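Local structure of alpha-hemoglobin-stabilizing protein (1Z8U) at residues L70-E73 with L74-A78. The protein acts as a chaperone that binds free alpha-hemoglobin and prevents its harmful aggregation and precipitation during normal erythroid cell development. The protein carries 1 engineered substitution. Numbering follows the deposited sequence.
Sequences LRQE and LNTLA
Unlike first torsions bring Leu70 and Leu74 together one helical turn apart: Leu70 sends CG away from its own backbone N (chi1 170°), whereas Leu74 sets CG beside the N and opposite the carbonyl carbon (chi1 -68°). The two branched ends meet at a slant, with Leu70 CG 3.5 Å from Leu74 CD1 and Leu70 CD1 3.7 Å from Leu74 CG, an apolar contact between buried residues alongside the Leu70 carbonyl, which Leu74 CG also approaches. The backbone supplies the i to i+4 bond expected of an alpha helix, Leu74 N to Leu70 O at 2.7 Å, nearly straight at the hydrogen (162°). The next turn bond, Asn75 N to Arg71 O, measures 3.1 Å. The Asn75 amide also folds back over this carbonyl, its ND2 2.9 Å from Arg71 O; CG is as near and OD1 little farther, so the amide lies against the oxygen without ND2 aiming a hydrogen at it. Beside it, the Arg71 methylene CG lies 4.0 Å from Asn75 OD1. An alanine in place of Asn75 would probably strip the amide cover from the Arg71 carbonyl and leave Arg71 CG without that neighbour. Thr76 is different: its hydroxyl, placed beside its own backbone N, donates to Gln72 O at 3.0 Å, and the weak Thr76 N bond converges on the same oxygen. The Glu73 and Thr76 side chains lie side by side, pointing the same way. Leu77 N continues the pattern to Glu73 O at 3.2 Å, an oxygen that Leu77 CD1 also reaches. All of this lies within helix 60-86 of the three-helix bundle, where Leu74 packs on Leu15 and Phe18 of helix 5-23 and on Met45 of helix 34-52, while Arg71 touches Ile49 of helix 34-52.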
ATOM      1  N   LEU A  70      -3.799 -16.847  11.696  1.00 91.37           N
ATOM      2  CA  LEU A  70      -3.689 -16.070  10.468  1.00 88.94           C
ATOM      3  C   LEU A  70      -2.254 -15.572  10.315  1.00 88.88           C
ATOM      4  O   LEU A  70      -1.565 -15.925   9.354  1.00 86.40           O
ATOM      5  CB  LEU A  70      -4.655 -14.878  10.501  1.00 86.71           C
ATOM      6  CG  LEU A  70      -4.509 -13.823   9.395  1.00 84.24           C
ATOM      7  CD1 LEU A  70      -4.790 -14.436   8.022  1.00 82.17           C
ATOM      8  CD2 LEU A  70      -5.459 -12.675   9.685  1.00 83.22           C
ATOM      9  N   ARG A  71      -1.806 -14.758  11.270  1.00 90.24           N
ATOM     10  CA  ARG A  71      -0.452 -14.227  11.231  1.00 93.74           C
ATOM     11  C   ARG A  71       0.576 -15.336  11.003  1.00 96.61           C
ATOM     12  O   ARG A  71       1.545 -15.136  10.268  1.00 97.73           O
ATOM     13  CB  ARG A  71      -0.136 -13.462  12.519  1.00 92.76           C
ATOM     14  CG  ARG A  71       1.331 -13.096  12.656  1.00 94.84           C
ATOM     15  CD  ARG A  71       1.556 -12.038  13.719  1.00 98.18           C
ATOM     16  NE  ARG A  71       1.476 -10.692  13.158  1.00102.84           N
ATOM     17  CZ  ARG A  71       1.501  -9.574  13.878  1.00104.82           C
ATOM     18  NH1 ARG A  71       1.602  -9.634  15.201  1.00106.01           N
ATOM     19  NH2 ARG A  71       1.427  -8.393  13.272  1.00105.09           N
ATOM     20  N   GLN A  72       0.365 -16.498  11.625  1.00100.29           N
ATOM     21  CA  GLN A  72       1.277 -17.633  11.457  1.00102.72           C
ATOM     22  C   GLN A  72       1.331 -18.016   9.980  1.00 99.23           C
ATOM     23  O   GLN A  72       2.399 -18.321   9.445  1.00 98.87           O
ATOM     24  CB  GLN A  72       0.802 -18.861  12.245  1.00111.22           C
ATOM     25  CG  GLN A  72       1.875 -19.689  12.932  1.00124.80           C
ATOM     26  CD  GLN A  72       2.556 -20.656  11.962  1.00132.39           C
ATOM     27  OE1 GLN A  72       3.784 -20.665  11.840  1.00137.71           O
ATOM     28  NE2 GLN A  72       1.761 -21.465  11.264  1.00138.08           N
ATOM     29  N   GLU A  73       0.168 -18.002   9.335  1.00 94.58           N
ATOM     30  CA  GLU A  73       0.052 -18.358   7.926  1.00 90.69           C
ATOM     31  C   GLU A  73       0.529 -17.260   6.982  1.00 85.87           C
ATOM     32  O   GLU A  73       1.179 -17.546   5.975  1.00 84.34           O
ATOM     33  CB  GLU A  73      -1.395 -18.730   7.598  1.00 95.14           C
ATOM     34  CG  GLU A  73      -1.889 -19.981   8.315  1.00102.95           C
ATOM     35  CD  GLU A  73      -1.116 -21.234   7.926  1.00106.75           C
ATOM     36  OE1 GLU A  73      -1.394 -22.304   8.508  1.00110.83           O
ATOM     37  OE2 GLU A  73      -0.237 -21.156   7.040  1.00109.71           O
ATOM     38  N   LEU A  74       0.204 -16.011   7.302  1.00 78.60           N
ATOM     39  CA  LEU A  74       0.622 -14.891   6.470  1.00 73.79           C
ATOM     40  C   LEU A  74       2.139 -14.911   6.324  1.00 74.20           C
ATOM     41  O   LEU A  74       2.679 -14.612   5.258  1.00 72.84           O
ATOM     42  CB  LEU A  74       0.163 -13.573   7.094  1.00 66.98           C
ATOM     43  CG  LEU A  74      -1.352 -13.372   7.076  1.00 63.82           C
ATOM     44  CD1 LEU A  74      -1.733 -12.201   7.955  1.00 63.37           C
ATOM     45  CD2 LEU A  74      -1.818 -13.153   5.652  1.00 62.00           C
ATOM     46  N   ASN A  75       2.817 -15.283   7.404  1.00 75.93           N
ATOM     47  CA  ASN A  75       4.271 -15.363   7.418  1.00 79.26           C
ATOM     48  C   ASN A  75       4.758 -16.478   6.504  1.00 81.01           C
ATOM     49  O   ASN A  75       5.756 -16.329   5.806  1.00 80.46           O
ATOM     50  CB  ASN A  75       4.766 -15.629   8.838  1.00 79.49           C
ATOM     51  CG  ASN A  75       4.353 -14.547   9.810  1.00 80.75           C
ATOM     52  OD1 ASN A  75       4.621 -14.637  11.008  1.00 81.76           O
ATOM     53  ND2 ASN A  75       3.697 -13.513   9.302  1.00 82.72           N
ATOM     54  N   THR A  76       4.042 -17.596   6.511  1.00 85.68           N
ATOM     55  CA  THR A  76       4.405 -18.745   5.689  1.00 91.60           C
ATOM     56  C   THR A  76       4.398 -18.405   4.196  1.00 91.38           C
ATOM     57  O   THR A  76       5.132 -19.013   3.412  1.00 92.81           O
ATOM     58  CB  THR A  76       3.456 -19.934   5.953  1.00 93.08           C
ATOM     59  OG1 THR A  76       3.412 -20.199   7.362  1.00 95.09           O
ATOM     60  CG2 THR A  76       3.950 -21.184   5.232  1.00 95.20           C
ATOM     61  N   LEU A  77       3.565 -17.445   3.803  1.00 89.11           N
ATOM     62  CA  LEU A  77       3.504 -17.027   2.408  1.00 86.72           C
ATOM     63  C   LEU A  77       4.545 -15.941   2.174  1.00 85.27           C
ATOM     64  O   LEU A  77       5.234 -15.932   1.155  1.00 85.64           O
ATOM     65  CB  LEU A  77       2.115 -16.480   2.066  1.00 87.07           C
ATOM     66  CG  LEU A  77       0.977 -17.473   1.812  1.00 86.72           C
ATOM     67  CD1 LEU A  77       0.781 -18.365   3.024  1.00 90.52           C
ATOM     68  CD2 LEU A  77      -0.297 -16.711   1.501  1.00 85.73           C
ATOM     69  N   ALA A  78       4.657 -15.035   3.140  1.00 83.91           N
ATOM     70  CA  ALA A  78       5.594 -13.922   3.069  1.00 82.93           C
ATOM     71  C   ALA A  78       7.053 -14.356   3.027  1.00 82.83           C
ATOM     72  O   ALA A  78       7.877 -13.715   2.375  1.00 80.72           O
ATOM     73  CB  ALA A  78       5.366 -12.985   4.251  1.00 81.18           C
TER